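Long-range contact in endoglucanase, glycoside hydrolase family 5 protein (Cytophaga hutchinsonii, PDB 5IHS), which probably hydrolyses internal beta-1,4-glucosidic bonds of cellulose as a periplasmic endoglucanase of glycoside hydrolase family 5: residues 82-88 and 119-125. Numbering follows the deposited sequence.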
loop_
_atom_site.group_PDB
_atom_site.type_symbol
_atom_site.label_atom_id
_atom_site.label_comp_id
_atom_site.label_asym_id
_atom_site.label_seq_id
_atom_site.Cartn_x
_atom_site.Cartn_y
_atom_site.Cartn_z
ATOM N N THR A 82 -1.470 6.186 -9.599
ATOM C CA THR A 82 -0.385 7.063 -9.176
ATOM C C THR A 82 0.540 6.401 -8.161
ATOM O O THR A 82 1.575 6.987 -7.810
ATOM C CB THR A 82 -0.931 8.386 -8.645
ATOM O OG1 THR A 82 -1.831 8.110 -7.570
ATOM C CG2 THR A 82 -1.638 9.172 -9.745
ATOM N N VAL A 83 0.206 5.181 -7.729
ATOM C CA VAL A 83 1.030 4.388 -6.829
ATOM C C VAL A 83 0.749 2.920 -7.141
ATOM O O VAL A 83 -0.367 2.547 -7.528
ATOM C CB VAL A 83 0.737 4.750 -5.344
ATOM C CG1 VAL A 83 -0.733 4.481 -4.967
ATOM C CG2 VAL A 83 1.683 4.032 -4.390
ATOM N N VAL A 84 1.769 2.081 -6.944
ATOM C CA VAL A 84 1.652 0.627 -7.011
ATOM C C VAL A 84 2.324 0.061 -5.769
ATOM O O VAL A 84 3.331 0.600 -5.296
ATOM C CB VAL A 84 2.275 0.059 -8.317
ATOM C CG1 VAL A 84 3.755 0.410 -8.453
ATOM C CG2 VAL A 84 2.077 -1.448 -8.425
ATOM N N ARG A 85 1.778 -1.036 -5.246
ATOM C CA ARG A 85 2.283 -1.678 -4.032
ATOM C C ARG A 85 2.837 -3.060 -4.348
ATOM O O ARG A 85 2.144 -3.902 -4.928
ATOM C CB ARG A 85 1.177 -1.752 -2.985
ATOM C CG ARG A 85 1.483 -2.519 -1.702
ATOM C CD ARG A 85 0.316 -2.341 -0.779
ATOM N NE ARG A 85 0.398 -2.886 0.572
ATOM C CZ ARG A 85 -0.311 -3.913 1.045
ATOM N NH1 ARG A 85 -1.018 -4.718 0.257
ATOM N NH2 ARG A 85 -0.291 -4.138 2.350
ATOM N N ALA A 86 4.093 -3.280 -3.963
ATOM C CA ALA A 86 4.782 -4.559 -4.111
ATOM C C ALA A 86 4.656 -5.298 -2.781
ATOM O O ALA A 86 5.273 -4.899 -1.791
ATOM C CB ALA A 86 6.246 -4.327 -4.478
ATOM N N ALA A 87 3.846 -6.362 -2.761
ATOM C CA ALA A 87 3.495 -7.096 -1.541
ATOM C C ALA A 87 4.433 -8.292 -1.407
ATOM O O ALA A 87 4.114 -9.410 -1.821
ATOM C CB ALA A 87 2.031 -7.526 -1.587
ATOM N N MET A 88 5.595 -8.060 -0.799
ATOM C CA MET A 88 6.615 -9.094 -0.700
ATOM C C MET A 88 6.262 -10.062 0.426
ATOM O O MET A 88 6.305 -9.709 1.610
ATOM C CB MET A 88 7.985 -8.481 -0.440
ATOM C CG MET A 88 9.080 -9.525 -0.591
ATOM S SD MET A 88 10.745 -8.999 -0.177
ATOM C CE MET A 88 10.560 -8.719 1.581
ATOM N N TYR A 119 4.611 6.560 -7.812
ATOM C CA TYR A 119 5.072 6.169 -6.486
ATOM C C TYR A 119 4.964 4.653 -6.320
ATOM O O TYR A 119 4.199 3.979 -7.023
ATOM C CB TYR A 119 4.297 6.927 -5.395
ATOM C CG TYR A 119 4.568 8.426 -5.444
ATOM C CD1 TYR A 119 5.684 8.964 -4.811
ATOM C CD2 TYR A 119 3.743 9.290 -6.151
ATOM C CE1 TYR A 119 5.966 10.316 -4.884
ATOM C CE2 TYR A 119 4.009 10.640 -6.226
ATOM C CZ TYR A 119 5.119 11.152 -5.605
ATOM O OH TYR A 119 5.360 12.510 -5.735
ATOM N N VAL A 120 5.736 4.111 -5.378
ATOM C CA VAL A 120 5.770 2.671 -5.158
ATOM C C VAL A 120 5.902 2.394 -3.668
ATOM O O VAL A 120 6.747 2.998 -2.992
ATOM C CB VAL A 120 6.885 1.977 -5.973
ATOM C CG1 VAL A 120 8.255 2.558 -5.676
ATOM C CG2 VAL A 120 6.868 0.466 -5.741
ATOM N N ILE A 121 5.068 1.481 -3.170
ATOM C CA ILE A 121 5.123 1.021 -1.788
ATOM C C ILE A 121 5.878 -0.299 -1.741
ATOM O O ILE A 121 5.494 -1.264 -2.411
ATOM C CB ILE A 121 3.717 0.841 -1.204
ATOM C CG1 ILE A 121 2.932 2.152 -1.222
ATOM C CG2 ILE A 121 3.806 0.291 0.213
ATOM C CD1 ILE A 121 1.450 1.969 -1.007
ATOM N N ILE A 122 6.931 -0.331 -0.926
ATOM C CA ILE A 122 7.680 -1.547 -0.639
ATOM C C ILE A 122 7.053 -2.139 0.620
ATOM O O ILE A 122 7.299 -1.647 1.720
ATOM C CB ILE A 122 9.171 -1.257 -0.441
ATOM C CG1 ILE A 122 9.788 -0.657 -1.708
ATOM C CG2 ILE A 122 9.916 -2.526 -0.013
ATOM C CD1 ILE A 122 11.200 -0.166 -1.520
ATOM N N ASP A 123 6.224 -3.184 0.454
ATOM C CA ASP A 123 5.430 -3.777 1.533
ATOM C C ASP A 123 6.041 -5.091 2.014
ATOM O O ASP A 123 6.123 -6.077 1.265
ATOM C CB ASP A 123 3.997 -3.969 1.032
ATOM C CG ASP A 123 3.170 -4.978 1.821
ATOM O OD1 ASP A 123 3.326 -5.110 3.051
ATOM O OD2 ASP A 123 2.304 -5.624 1.138
ATOM N N TYR A 124 6.465 -5.097 3.278
ATOM C CA TYR A 124 6.920 -6.294 3.982
ATOM C C TYR A 124 5.658 -7.030 4.413
ATOM O O TYR A 124 5.052 -6.724 5.443
ATOM C CB TYR A 124 7.793 -5.876 5.156
ATOM C CG TYR A 124 8.710 -6.941 5.705
ATOM C CD1 TYR A 124 9.836 -7.347 4.986
ATOM C CD2 TYR A 124 8.484 -7.531 6.935
ATOM C CE1 TYR A 124 10.695 -8.309 5.478
ATOM C CE2 TYR A 124 9.349 -8.496 7.436
ATOM C CZ TYR A 124 10.449 -8.881 6.698
ATOM O OH TYR A 124 11.329 -9.835 7.157
ATOM N N HIS A 125 5.241 -7.987 3.582
ATOM C CA HIS A 125 3.884 -8.527 3.642
ATOM C C HIS A 125 3.845 -9.691 4.627
ATOM O O HIS A 125 3.782 -10.868 4.266
ATOM C CB HIS A 125 3.388 -8.893 2.250
ATOM C CG HIS A 125 1.900 -8.952 2.154
ATOM N ND1 HIS A 125 1.125 -7.824 1.995
ATOM C CD2 HIS A 125 1.048 -10.004 2.206
ATOM C CE1 HIS A 125 -0.142 -8.184 1.930
ATOM N NE2 HIS A 125 -0.220 -9.500 2.065
#
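Val84 and Ala86 give both their N-H and their C=O to residues 119-125, donating to Tyr119 O and Ile121 O and accepting from Ile121 N and Asp123 N. Bonds from Tyr119 N to Thr82 O, Met88 N to Asp123 O and His125 N to Met88 O complete a parallel pairing of seven, with the short strand axes 20° apart. These are the second and third strands of the eight-stranded TIM barrel, joined through helix 99-116 in a beta-alpha-beta unit. On the outer face, where Val120 and Met88 meet that helix, Val84 CG1 lies beside Val120 CG2, while the bent end of Met88 brings CE within 3.7 Å of Tyr124 CD1. On the barrel-interior face, Val83 CG2 packs 3.9 Å from Ile121 CG1. Farther along, the extended Arg85, with CG anti to the backbone N (chi1 174°), lays its guanidinium almost flat against the Asp123 carboxylate, the planes 10° apart. Asp123 OD2 sits above the guanidinium centre, 3.2 Å from Arg85 NH2, so charge rather than a directed N-H bond draws them together. The same oxygen, through its syn lone pair, accepts a hydrogen bond from His125 ND1 at 2.6 Å, and Ala87 CB makes an off-centre CH-pi contact with the imidazole. Glu156 and Glu248, the latter probably the catalytic nucleophile, form salt bridges with Arg85; a leucine here would probably leave these carboxylates and Asp123 without their shared positive partner.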